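Local coordinates for protein succinate dehydrogenase subunit A (Mycolicibacterium smegmatis MC2 51, PDB 6LUM) that probably oxidises succinate to fumarate at a bound FAD, as the flavoprotein subunit of succinate dehydrogenase, and passes the electrons on to the iron-sulfur subunit, at residues D96-F104 / T139-N150; Q48-V58 / F104-R115. All coordinates share one frame; numbering follows the deposited sequence.

Both contacts belong to the FAD-binding part of the flavoprotein, with centres about 14 Å apart on the same side of the chain's centre. Along the chain the segments alternate: 48-58, then 96-104, which runs through the shared Phe104 into 104-115, then 139-150. Contact 1 sets the C-terminal end of helix 80-100 against helix 139-153; contact 2 brings together the chain around strands 51-52 and 114-115, the outer strands of a small antiparallel sheet with 132-133 between them. Leu97 of contact 1 packs on Met51 of contact 2, and Thr139 OG1 probably hydrogen-bonds to Gln48 O. The helix pair is thereby tied to the loop lining the FAD pocket, and both contacts lie against subunit B.

Contact 1 of 2, residues D96-F104 / T139-N150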
loop_
_atom_site.group_PDB
_atom_site.type_symbol
_atom_site.label_atom_id
_atom_site.label_comp_id
_atom_site.label_asym_id
_atom_site.label_seq_id
_atom_site.Cartn_x
_atom_site.Cartn_y
_atom_site.Cartn_z
ATOM N N ASP D 96 2.891 28.288 -4.795
ATOM C CA ASP D 96 3.273 26.882 -4.763
ATOM C C ASP D 96 4.044 26.523 -3.506
ATOM O O ASP D 96 3.956 25.385 -3.036
ATOM C CB ASP D 96 4.100 26.507 -5.983
ATOM C CG ASP D 96 4.040 25.023 -6.282
ATOM O OD1 ASP D 96 4.519 24.606 -7.356
ATOM O OD2 ASP D 96 3.501 24.270 -5.446
ATOM N N LEU D 97 4.812 27.458 -2.950
ATOM C CA LEU D 97 5.378 27.216 -1.629
ATOM C C LEU D 97 4.275 26.971 -0.615
ATOM O O LEU D 97 4.345 26.033 0.181
ATOM C CB LEU D 97 6.244 28.390 -1.197
ATOM C CG LEU D 97 7.731 28.271 -1.469
ATOM C CD1 LEU D 97 8.385 29.491 -0.930
ATOM C CD2 LEU D 97 8.289 27.039 -0.822
ATOM N N GLU D 98 3.230 27.800 -0.644
ATOM C CA GLU D 98 2.128 27.614 0.295
ATOM C C GLU D 98 1.405 26.296 0.057
ATOM O O GLU D 98 0.919 25.668 1.000
ATOM C CB GLU D 98 1.149 28.776 0.198
ATOM C CG GLU D 98 0.337 28.992 1.446
ATOM C CD GLU D 98 -0.775 27.988 1.587
ATOM O OE1 GLU D 98 -1.218 27.449 0.554
ATOM O OE2 GLU D 98 -1.211 27.726 2.724
ATOM N N LYS D 99 1.300 25.869 -1.192
ATOM C CA LYS D 99 0.624 24.612 -1.467
ATOM C C LYS D 99 1.507 23.398 -1.235
ATOM O O LYS D 99 0.995 22.276 -1.249
ATOM C CB LYS D 99 0.095 24.598 -2.899
ATOM C CG LYS D 99 -1.129 25.469 -3.107
ATOM C CD LYS D 99 -1.670 25.320 -4.505
ATOM C CE LYS D 99 -0.728 25.927 -5.518
ATOM N NZ LYS D 99 -1.057 25.496 -6.896
ATOM N N MET D 100 2.811 23.584 -1.041
ATOM C CA MET D 100 3.682 22.479 -0.663
ATOM C C MET D 100 3.695 22.230 0.835
ATOM O O MET D 100 4.238 21.216 1.271
ATOM C CB MET D 100 5.112 22.734 -1.139
ATOM C CG MET D 100 5.415 22.177 -2.515
ATOM S SD MET D 100 7.169 22.058 -2.901
ATOM C CE MET D 100 7.690 23.741 -2.652
ATOM N N GLY D 101 3.122 23.130 1.624
ATOM C CA GLY D 101 3.066 22.965 3.056
ATOM C C GLY D 101 3.661 24.128 3.813
ATOM O O GLY D 101 4.011 23.980 4.983
ATOM N N MET D 102 3.765 25.286 3.185
ATOM C CA MET D 102 4.554 26.156 4.043
ATOM C C MET D 102 3.657 26.956 4.977
ATOM O O MET D 102 2.640 27.492 4.549
ATOM C CB MET D 102 5.404 27.111 3.218
ATOM C CG MET D 102 6.340 27.924 4.056
ATOM S SD MET D 102 7.158 29.227 3.179
ATOM C CE MET D 102 7.382 30.373 4.517
ATOM N N PRO D 103 4.008 27.062 6.248
ATOM C CA PRO D 103 3.162 27.779 7.209
ATOM C C PRO D 103 3.297 29.297 7.187
ATOM O O PRO D 103 3.930 29.915 8.028
ATOM C CB PRO D 103 3.633 27.208 8.546
ATOM C CG PRO D 103 5.020 26.880 8.316
ATOM C CD PRO D 103 5.096 26.350 6.931
ATOM N N PHE D 104 2.664 29.928 6.206
ATOM C CA PHE D 104 2.611 31.379 6.197
ATOM C C PHE D 104 1.711 31.878 7.319
ATOM O O PHE D 104 0.877 31.149 7.849
ATOM C CB PHE D 104 2.088 31.893 4.863
ATOM C CG PHE D 104 3.045 31.728 3.730
ATOM C CD1 PHE D 104 4.046 32.642 3.516
ATOM C CD2 PHE D 104 2.929 30.670 2.862
ATOM C CE1 PHE D 104 4.914 32.495 2.472
ATOM C CE2 PHE D 104 3.797 30.526 1.815
ATOM C CZ PHE D 104 4.787 31.438 1.622
ATOM N N THR D 139 11.508 33.128 8.143
ATOM C CA THR D 139 10.924 32.765 6.860
ATOM C C THR D 139 11.803 31.813 6.065
ATOM O O THR D 139 11.301 30.836 5.497
ATOM C CB THR D 139 10.652 34.010 6.033
ATOM O OG1 THR D 139 10.079 35.015 6.871
ATOM C CG2 THR D 139 9.699 33.688 4.921
ATOM N N GLY D 140 13.103 32.091 5.995
ATOM C CA GLY D 140 13.988 31.215 5.257
ATOM C C GLY D 140 14.046 29.831 5.849
ATOM O O GLY D 140 14.166 28.845 5.126
ATOM N N HIS D 141 13.950 29.736 7.168
ATOM C CA HIS D 141 13.954 28.437 7.818
ATOM C C HIS D 141 12.747 27.616 7.402
ATOM O O HIS D 141 12.865 26.417 7.147
ATOM C CB HIS D 141 14.000 28.632 9.324
ATOM C CG HIS D 141 13.708 27.394 10.105
ATOM N ND1 HIS D 141 14.486 26.262 10.024
ATOM C CD2 HIS D 141 12.728 27.118 10.997
ATOM C CE1 HIS D 141 13.985 25.335 10.821
ATOM N NE2 HIS D 141 12.920 25.829 11.420
ATOM N N MET D 142 11.582 28.250 7.284
ATOM C CA MET D 142 10.388 27.537 6.847
ATOM C C MET D 142 10.478 27.139 5.388
ATOM O O MET D 142 10.038 26.050 5.012
ATOM C CB MET D 142 9.157 28.397 7.054
ATOM C CG MET D 142 8.981 28.889 8.433
ATOM S SD MET D 142 8.694 27.587 9.607
ATOM C CE MET D 142 8.139 28.611 10.951
ATOM N N ILE D 143 11.006 28.018 4.542
ATOM C CA ILE D 143 11.162 27.672 3.133
ATOM C C ILE D 143 12.083 26.471 2.987
ATOM O O ILE D 143 11.790 25.527 2.245
ATOM C CB ILE D 143 11.685 28.877 2.338
ATOM C CG1 ILE D 143 10.736 30.052 2.471
ATOM C CG2 ILE D 143 11.829 28.529 0.899
ATOM C CD1 ILE D 143 11.192 31.248 1.729
ATOM N N LEU D 144 13.206 26.486 3.702
ATOM C CA LEU D 144 14.155 25.381 3.645
ATOM C C LEU D 144 13.543 24.092 4.168
ATOM O O LEU D 144 13.729 23.026 3.573
ATOM C CB LEU D 144 15.396 25.746 4.444
ATOM C CG LEU D 144 16.749 25.121 4.149
ATOM C CD1 LEU D 144 17.100 25.283 2.720
ATOM C CD2 LEU D 144 17.750 25.817 4.997
ATOM N N GLN D 145 12.811 24.158 5.278
ATOM C CA GLN D 145 12.168 22.959 5.797
ATOM C C GLN D 145 11.142 22.417 4.823
ATOM O O GLN D 145 11.033 21.207 4.649
ATOM C CB GLN D 145 11.513 23.245 7.138
ATOM C CG GLN D 145 12.471 23.549 8.246
ATOM C CD GLN D 145 13.119 22.320 8.819
ATOM O OE1 GLN D 145 12.518 21.253 8.861
ATOM N NE2 GLN D 145 14.358 22.463 9.268
ATOM N N THR D 146 10.375 23.293 4.179
ATOM C CA THR D 146 9.359 22.839 3.236
ATOM C C THR D 146 9.988 22.159 2.032
ATOM O O THR D 146 9.541 21.088 1.601
ATOM C CB THR D 146 8.514 24.018 2.796
ATOM O OG1 THR D 146 7.865 24.573 3.939
ATOM C CG2 THR D 146 7.494 23.572 1.814
ATOM N N LEU D 147 11.036 22.763 1.478
ATOM C CA LEU D 147 11.705 22.158 0.336
ATOM C C LEU D 147 12.345 20.832 0.715
ATOM O O LEU D 147 12.312 19.877 -0.066
ATOM C CB LEU D 147 12.735 23.125 -0.226
ATOM C CG LEU D 147 12.100 24.404 -0.750
ATOM C CD1 LEU D 147 13.147 25.413 -1.093
ATOM C CD2 LEU D 147 11.263 24.097 -1.948
ATOM N N TYR D 148 12.900 20.737 1.922
ATOM C CA TYR D 148 13.516 19.483 2.335
ATOM C C TYR D 148 12.477 18.405 2.583
ATOM O O TYR D 148 12.696 17.241 2.250
ATOM C CB TYR D 148 14.363 19.691 3.580
ATOM C CG TYR D 148 15.044 18.437 4.034
ATOM C CD1 TYR D 148 15.793 17.684 3.158
ATOM C CD2 TYR D 148 14.931 18.000 5.333
ATOM C CE1 TYR D 148 16.408 16.543 3.561
ATOM C CE2 TYR D 148 15.542 16.855 5.741
ATOM C CZ TYR D 148 16.278 16.132 4.851
ATOM O OH TYR D 148 16.894 14.985 5.265
ATOM N N GLN D 149 11.339 18.766 3.167
ATOM C CA GLN D 149 10.277 17.792 3.368
ATOM C C GLN D 149 9.730 17.292 2.046
ATOM O O GLN D 149 9.369 16.122 1.927
ATOM C CB GLN D 149 9.165 18.403 4.206
ATOM C CG GLN D 149 9.576 18.714 5.613
ATOM C CD GLN D 149 8.679 19.724 6.260
ATOM O OE1 GLN D 149 7.740 20.212 5.649
ATOM N NE2 GLN D 149 8.960 20.044 7.507
ATOM N N ASN D 150 9.689 18.147 1.028
ATOM C CA ASN D 150 9.254 17.676 -0.281
ATOM C C ASN D 150 10.295 16.781 -0.936
ATOM O O ASN D 150 9.946 15.801 -1.600
ATOM C CB ASN D 150 8.935 18.853 -1.172
ATOM C CG ASN D 150 7.532 19.287 -1.025
ATOM O OD1 ASN D 150 6.666 18.863 -1.778
ATOM N ND2 ASN D 150 7.275 20.117 -0.033
#
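This is a helix packing of the FAD-binding domain: residues 96-100, the last turn of helix 80-100, closed by a Schellman motif at Gly101, cross residues 139-150 at 62°, the axes approaching to 10.2 Å. Past Gly101, whose positive phi suits glycine, Met102 lies across the second helix. Its CG stands anti to the backbone N (chi1 -174°) and the chain runs on extended, bringing SD to 3.7 Å from Ile143 CG1 and CE against Met142 CB and one face of Phe104. Leu97 CD1 meets Ile143 CG2 at 4.0 Å, the side chains crossing at about a right angle. Thr146 suits mid-interface because its hydroxyl bonds back to Met142 O (2.8 Å from OG1), while CG2 packs on Met100 CB. Met100, bent at chi3, sets SD 3.4 Å from Asn150 CG, and its CE meets Leu147 CD2. Asn150 ND2 bonds almost straight to Thr146 O (3.0 Å, 176°) and weakly to Met100 O. An alanine in place of Asn150 would probably leave Met100 O without its weak cross-helix donor and the thioether without its amide neighbour. Flexible thioethers thus fill much of the apolar seam, while the polar ends of Thr146 and Asn150 bond chiefly back to their own helix.

Contact 2 of 2, residues Q48-V58 / F104-R115; sequences QGGMCAALANV and FNRTPEGRIDQR. With FAD (flavin-adenine dinucleotide), chain Y.
Met51 and Phe104 meet at about a right angle: the methionine leaves its backbone with CG anti to N (chi1 167°), bends at chi3, and brings CE to the rim of the ring, in its plane, 3.9 Å from Phe104 CZ. An unbranched thioether suits this place because it can reach from a short edge strand and still turn its methyl toward the ring. Leu55 and Gln114 also cross at about a right angle. The glutamine chain runs extended beyond CG and sets its amide against CB and CD1 of Leu55, whose CD1 further meets Ile112 CD1 at 4.3 Å. Strand 132-133 lies between the short, weakly bonded strands 51-52 and 114-115, and its Cys133 touches Leu55, Phe104, Ile112 and Gln114, so these four larger side chains gather round one small residue. Farther along, Asn57 faces the backbone of Ile112, with CB 3.8 Å from Ile112 O. Val58 CG1 lies 4.0 Å from Asp113 OD1, while OD2 of that aspartate bonds to Tyr134. At the other end Arg115 stretches from CG to NE and lays the edge of its guanidinium near Gly49 CA, 4.1 Å from NH2; it also makes a cation-pi contact with Tyr134. Gly49 N donates a weak hydrogen bond to FAD O4 (2.9 Å), and a side chain at this position would probably collide with FAD O4, which suits glycine. The two segments are therefore held chiefly by van der Waals packing and the intervening strand, with the arginine's positive charge beside the loop at Gln48 and Gly49 that lines the FAD pocket.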
loop_
_atom_site.group_PDB
_atom_site.type_symbol
_atom_site.label_atom_id
_atom_site.label_comp_id
_atom_site.label_asym_id
_atom_site.label_seq_id
_atom_site.Cartn_x
_atom_site.Cartn_y
_atom_site.Cartn_z
ATOM N N GLN D 48 15.463 35.931 7.569
ATOM C CA GLN D 48 14.373 36.310 8.456
ATOM C C GLN D 48 13.325 37.176 7.780
ATOM O O GLN D 48 12.135 37.030 8.060
ATOM C CB GLN D 48 14.934 37.038 9.677
ATOM C CG GLN D 48 15.518 36.111 10.703
ATOM C CD GLN D 48 15.778 36.794 12.011
ATOM O OE1 GLN D 48 15.529 36.236 13.071
ATOM N NE2 GLN D 48 16.283 38.013 11.949
ATOM N N GLY D 49 13.732 38.082 6.902
ATOM C CA GLY D 49 12.781 38.910 6.186
ATOM C C GLY D 49 11.832 38.081 5.345
ATOM O O GLY D 49 12.018 36.890 5.115
ATOM N N GLY D 50 10.782 38.738 4.875
ATOM C CA GLY D 50 9.744 38.063 4.134
ATOM C C GLY D 50 10.168 37.706 2.724
ATOM O O GLY D 50 11.323 37.841 2.325
ATOM N N MET D 51 9.193 37.229 1.962
ATOM C CA MET D 51 9.347 36.915 0.549
ATOM C C MET D 51 8.303 37.720 -0.206
ATOM O O MET D 51 7.107 37.556 0.035
ATOM C CB MET D 51 9.165 35.421 0.317
ATOM C CG MET D 51 9.002 35.031 -1.117
ATOM S SD MET D 51 8.904 33.249 -1.297
ATOM C CE MET D 51 8.139 32.837 0.257
ATOM N N CYS D 52 8.739 38.618 -1.079
ATOM C CA CYS D 52 7.822 39.593 -1.653
ATOM C C CYS D 52 7.199 39.077 -2.939
ATOM O O CYS D 52 7.873 38.478 -3.776
ATOM C CB CYS D 52 8.530 40.922 -1.916
ATOM S SG CYS D 52 9.559 40.967 -3.386
ATOM N N ALA D 53 5.899 39.306 -3.080
ATOM C CA ALA D 53 5.162 38.960 -4.284
ATOM C C ALA D 53 3.913 39.819 -4.328
ATOM O O ALA D 53 3.389 40.222 -3.288
ATOM C CB ALA D 53 4.793 37.478 -4.322
ATOM N N ALA D 54 3.449 40.105 -5.542
ATOM C CA ALA D 54 2.267 40.942 -5.737
ATOM C C ALA D 54 1.037 40.043 -5.766
ATOM O O ALA D 54 0.497 39.698 -6.818
ATOM C CB ALA D 54 2.399 41.768 -7.008
ATOM N N LEU D 55 0.598 39.648 -4.574
ATOM C CA LEU D 55 -0.605 38.839 -4.429
ATOM C C LEU D 55 -1.852 39.683 -4.238
ATOM O O LEU D 55 -2.935 39.279 -4.675
ATOM C CB LEU D 55 -0.473 37.885 -3.241
ATOM C CG LEU D 55 0.556 36.757 -3.255
ATOM C CD1 LEU D 55 0.542 36.050 -1.922
ATOM C CD2 LEU D 55 0.270 35.779 -4.374
ATOM N N ALA D 56 -1.722 40.837 -3.585
ATOM C CA ALA D 56 -2.838 41.742 -3.325
ATOM C C ALA D 56 -3.950 41.030 -2.547
ATOM O O ALA D 56 -5.051 40.792 -3.041
ATOM C CB ALA D 56 -3.370 42.343 -4.630
ATOM N N ASN D 57 -3.607 40.667 -1.312
ATOM C CA ASN D 57 -4.565 40.102 -0.371
ATOM C C ASN D 57 -5.054 41.117 0.648
ATOM O O ASN D 57 -6.247 41.146 0.956
ATOM C CB ASN D 57 -3.957 38.905 0.361
ATOM C CG ASN D 57 -3.979 37.651 -0.471
ATOM O OD1 ASN D 57 -3.531 36.594 -0.036
ATOM N ND2 ASN D 57 -4.501 37.760 -1.683
ATOM N N VAL D 58 -4.166 41.954 1.180
ATOM C CA VAL D 58 -4.575 42.993 2.116
ATOM C C VAL D 58 -4.684 44.359 1.450
ATOM O O VAL D 58 -5.326 45.259 2.013
ATOM C CB VAL D 58 -3.612 43.068 3.319
ATOM C CG1 VAL D 58 -3.422 41.694 3.928
ATOM C CG2 VAL D 58 -2.280 43.667 2.907
ATOM N N PHE D 104 2.664 29.928 6.206
ATOM C CA PHE D 104 2.611 31.379 6.197
ATOM C C PHE D 104 1.711 31.878 7.319
ATOM O O PHE D 104 0.877 31.149 7.849
ATOM C CB PHE D 104 2.088 31.893 4.863
ATOM C CG PHE D 104 3.045 31.728 3.730
ATOM C CD1 PHE D 104 4.046 32.642 3.516
ATOM C CD2 PHE D 104 2.929 30.670 2.862
ATOM C CE1 PHE D 104 4.914 32.495 2.472
ATOM C CE2 PHE D 104 3.797 30.526 1.815
ATOM C CZ PHE D 104 4.787 31.438 1.622
ATOM N N ASN D 105 1.891 33.140 7.686
ATOM C CA ASN D 105 0.980 33.778 8.619
ATOM C C ASN D 105 -0.297 34.165 7.899
ATOM O O ASN D 105 -0.260 34.687 6.785
ATOM C CB ASN D 105 1.609 35.015 9.240
ATOM C CG ASN D 105 2.507 34.688 10.393
ATOM O OD1 ASN D 105 3.640 35.142 10.456
ATOM N ND2 ASN D 105 2.009 33.889 11.315
ATOM N N ARG D 106 -1.430 33.920 8.545
ATOM C CA ARG D 106 -2.732 34.111 7.931
ATOM C C ARG D 106 -3.374 35.411 8.397
ATOM O O ARG D 106 -3.117 35.896 9.500
ATOM C CB ARG D 106 -3.644 32.937 8.250
ATOM C CG ARG D 106 -3.098 31.627 7.789
ATOM C CD ARG D 106 -2.691 31.686 6.346
ATOM N NE ARG D 106 -2.119 30.419 5.916
ATOM C CZ ARG D 106 -2.539 29.726 4.869
ATOM N NH1 ARG D 106 -3.535 30.174 4.138
ATOM N NH2 ARG D 106 -1.962 28.583 4.558
ATOM N N THR D 107 -4.199 35.963 7.544
ATOM C CA THR D 107 -5.026 37.157 7.563
ATOM C C THR D 107 -6.390 36.834 8.166
ATOM O O THR D 107 -6.838 35.689 8.102
ATOM C CB THR D 107 -5.190 37.700 6.143
ATOM O OG1 THR D 107 -6.055 38.839 6.143
ATOM C CG2 THR D 107 -5.757 36.643 5.231
ATOM N N PRO D 108 -7.064 37.820 8.787
ATOM C CA PRO D 108 -8.350 37.552 9.449
ATOM C C PRO D 108 -9.303 36.643 8.690
ATOM O O PRO D 108 -10.015 35.846 9.308
ATOM C CB PRO D 108 -8.933 38.956 9.606
ATOM C CG PRO D 108 -7.735 39.794 9.859
ATOM C CD PRO D 108 -6.582 39.176 9.097
ATOM N N GLU D 109 -9.332 36.736 7.362
ATOM C CA GLU D 109 -10.026 35.717 6.585
ATOM C C GLU D 109 -9.287 34.392 6.668
ATOM O O GLU D 109 -9.877 33.360 7.006
ATOM C CB GLU D 109 -10.171 36.150 5.129
ATOM C CG GLU D 109 -11.329 35.483 4.397
ATOM C CD GLU D 109 -11.013 34.076 3.894
ATOM O OE1 GLU D 109 -9.865 33.620 4.032
ATOM O OE2 GLU D 109 -11.923 33.421 3.347
ATOM N N GLY D 110 -7.994 34.400 6.358
ATOM C CA GLY D 110 -7.218 33.181 6.391
ATOM C C GLY D 110 -6.612 32.750 5.075
ATOM O O GLY D 110 -6.529 31.550 4.814
ATOM N N ARG D 111 -6.216 33.691 4.219
ATOM C CA ARG D 111 -5.555 33.280 2.986
ATOM C C ARG D 111 -4.031 33.334 3.089
ATOM O O ARG D 111 -3.389 32.283 3.114
ATOM C CB ARG D 111 -6.040 34.149 1.828
ATOM C CG ARG D 111 -7.274 33.613 1.121
ATOM C CD ARG D 111 -8.025 34.730 0.433
ATOM N NE ARG D 111 -8.177 35.878 1.318
ATOM C CZ ARG D 111 -8.435 37.112 0.905
ATOM N NH1 ARG D 111 -8.570 37.365 -0.390
ATOM N NH2 ARG D 111 -8.553 38.095 1.785
ATOM N N ILE D 112 -3.454 34.538 3.183
ATOM C CA ILE D 112 -2.044 34.789 3.502
ATOM C C ILE D 112 -1.911 36.232 3.960
ATOM O O ILE D 112 -2.369 37.150 3.277
ATOM C CB ILE D 112 -1.082 34.540 2.322
ATOM C CG1 ILE D 112 -0.797 33.059 2.090
ATOM C CG2 ILE D 112 0.225 35.253 2.551
ATOM C CD1 ILE D 112 -0.091 32.771 0.795
ATOM N N ASP D 113 -1.243 36.454 5.080
ATOM C CA ASP D 113 -1.027 37.804 5.563
ATOM C C ASP D 113 0.236 38.375 4.943
ATOM O O ASP D 113 1.193 37.651 4.667
ATOM C CB ASP D 113 -0.919 37.823 7.084
ATOM C CG ASP D 113 -0.890 39.222 7.647
ATOM O OD1 ASP D 113 -1.245 40.162 6.911
ATOM O OD2 ASP D 113 -0.510 39.386 8.823
ATOM N N GLN D 114 0.229 39.684 4.720
ATOM C CA GLN D 114 1.353 40.377 4.116
ATOM C C GLN D 114 1.706 41.592 4.954
ATOM O O GLN D 114 0.905 42.064 5.761
ATOM C CB GLN D 114 1.037 40.802 2.689
ATOM C CG GLN D 114 0.343 39.736 1.903
ATOM C CD GLN D 114 0.574 39.877 0.434
ATOM O OE1 GLN D 114 1.072 40.899 -0.027
ATOM N NE2 GLN D 114 0.222 38.851 -0.319
ATOM N N ARG D 115 2.920 42.096 4.763
ATOM C CA ARG D 115 3.372 43.252 5.516
ATOM C C ARG D 115 4.262 44.119 4.643
ATOM O O ARG D 115 4.760 43.686 3.600
ATOM C CB ARG D 115 4.120 42.842 6.783
ATOM C CG ARG D 115 5.497 42.293 6.523
ATOM C CD ARG D 115 6.051 41.597 7.751
ATOM N NE ARG D 115 7.456 41.244 7.578
ATOM C CZ ARG D 115 8.102 40.361 8.329
ATOM N NH1 ARG D 115 7.471 39.734 9.310
ATOM N NH2 ARG D 115 9.379 40.106 8.098
HETATM P PA FAD Y . 22.698 28.851 -0.021
HETATM O O1A FAD Y . 21.386 28.637 0.692
HETATM O O2A FAD Y . 23.499 30.106 0.235
HETATM O O5B FAD Y . 23.644 27.583 0.274
HETATM C C5B FAD Y . 24.384 26.968 -0.779
HETATM C C4B FAD Y . 24.209 25.457 -0.706
HETATM O O4B FAD Y . 25.006 24.826 -1.711
HETATM C C3B FAD Y . 24.646 24.915 0.646
HETATM O O3B FAD Y . 23.513 24.376 1.340
HETATM C C2B FAD Y . 25.714 23.869 0.358
HETATM O O2B FAD Y . 25.365 22.568 0.849
HETATM C C1B FAD Y . 25.863 23.822 -1.156
HETATM N N9A FAD Y . 27.273 24.095 -1.530
HETATM C C8A FAD Y . 27.883 25.295 -1.484
HETATM N N7A FAD Y . 29.174 25.204 -1.893
HETATM C C5A FAD Y . 29.407 23.917 -2.212
HETATM C C6A FAD Y . 30.561 23.132 -2.712
HETATM N N6A FAD Y . 31.755 23.721 -2.961
HETATM N N1A FAD Y . 30.379 21.807 -2.913
HETATM C C2A FAD Y . 29.199 21.210 -2.670
HETATM N N3A FAD Y . 28.112 21.859 -2.215
HETATM C C4A FAD Y . 28.151 23.191 -1.970
HETATM N N1 FAD Y . 17.453 37.088 1.311
HETATM C C2 FAD Y . 16.166 37.520 1.329
HETATM O O2 FAD Y . 15.534 37.564 0.251
HETATM N N3 FAD Y . 15.543 37.904 2.457
HETATM C C4 FAD Y . 16.151 37.886 3.650
HETATM O O4 FAD Y . 15.545 38.250 4.682
HETATM C C4X FAD Y . 17.558 37.426 3.719
HETATM N N5 FAD Y . 18.242 37.379 4.884
HETATM C C5X FAD Y . 19.527 36.955 4.915
HETATM C C6 FAD Y . 20.211 36.913 6.125
HETATM C C7 FAD Y . 21.531 36.478 6.165
HETATM C C7M FAD Y . 22.269 36.436 7.478
HETATM C C8 FAD Y . 22.215 36.055 4.914
HETATM C C8M FAD Y . 23.645 35.584 4.962
HETATM C C9 FAD Y . 21.536 36.094 3.702
HETATM C C9A FAD Y . 20.216 36.529 3.662
HETATM N N10 FAD Y . 19.520 36.571 2.437
HETATM C C10 FAD Y . 18.186 37.018 2.441
HETATM C "C1'" FAD Y . 20.170 36.161 1.190
HETATM C "C2'" FAD Y . 19.469 34.928 0.632
HETATM O "O2'" FAD Y . 19.221 33.998 1.693
HETATM C "C3'" FAD Y . 20.315 34.257 -0.443
HETATM O "O3'" FAD Y . 20.133 34.941 -1.689
HETATM C "C4'" FAD Y . 19.928 32.792 -0.607
HETATM O "O4'" FAD Y . 19.781 32.193 0.686
HETATM C "C5'" FAD Y . 20.983 32.032 -1.403
HETATM O "O5'" FAD Y . 20.848 30.633 -1.158
HETATM P P FAD Y . 21.236 29.561 -2.295
HETATM O O1P FAD Y . 20.066 28.625 -2.480
HETATM O O2P FAD Y . 21.796 30.310 -3.480
HETATM O O3P FAD Y . 22.436 28.738 -1.606
#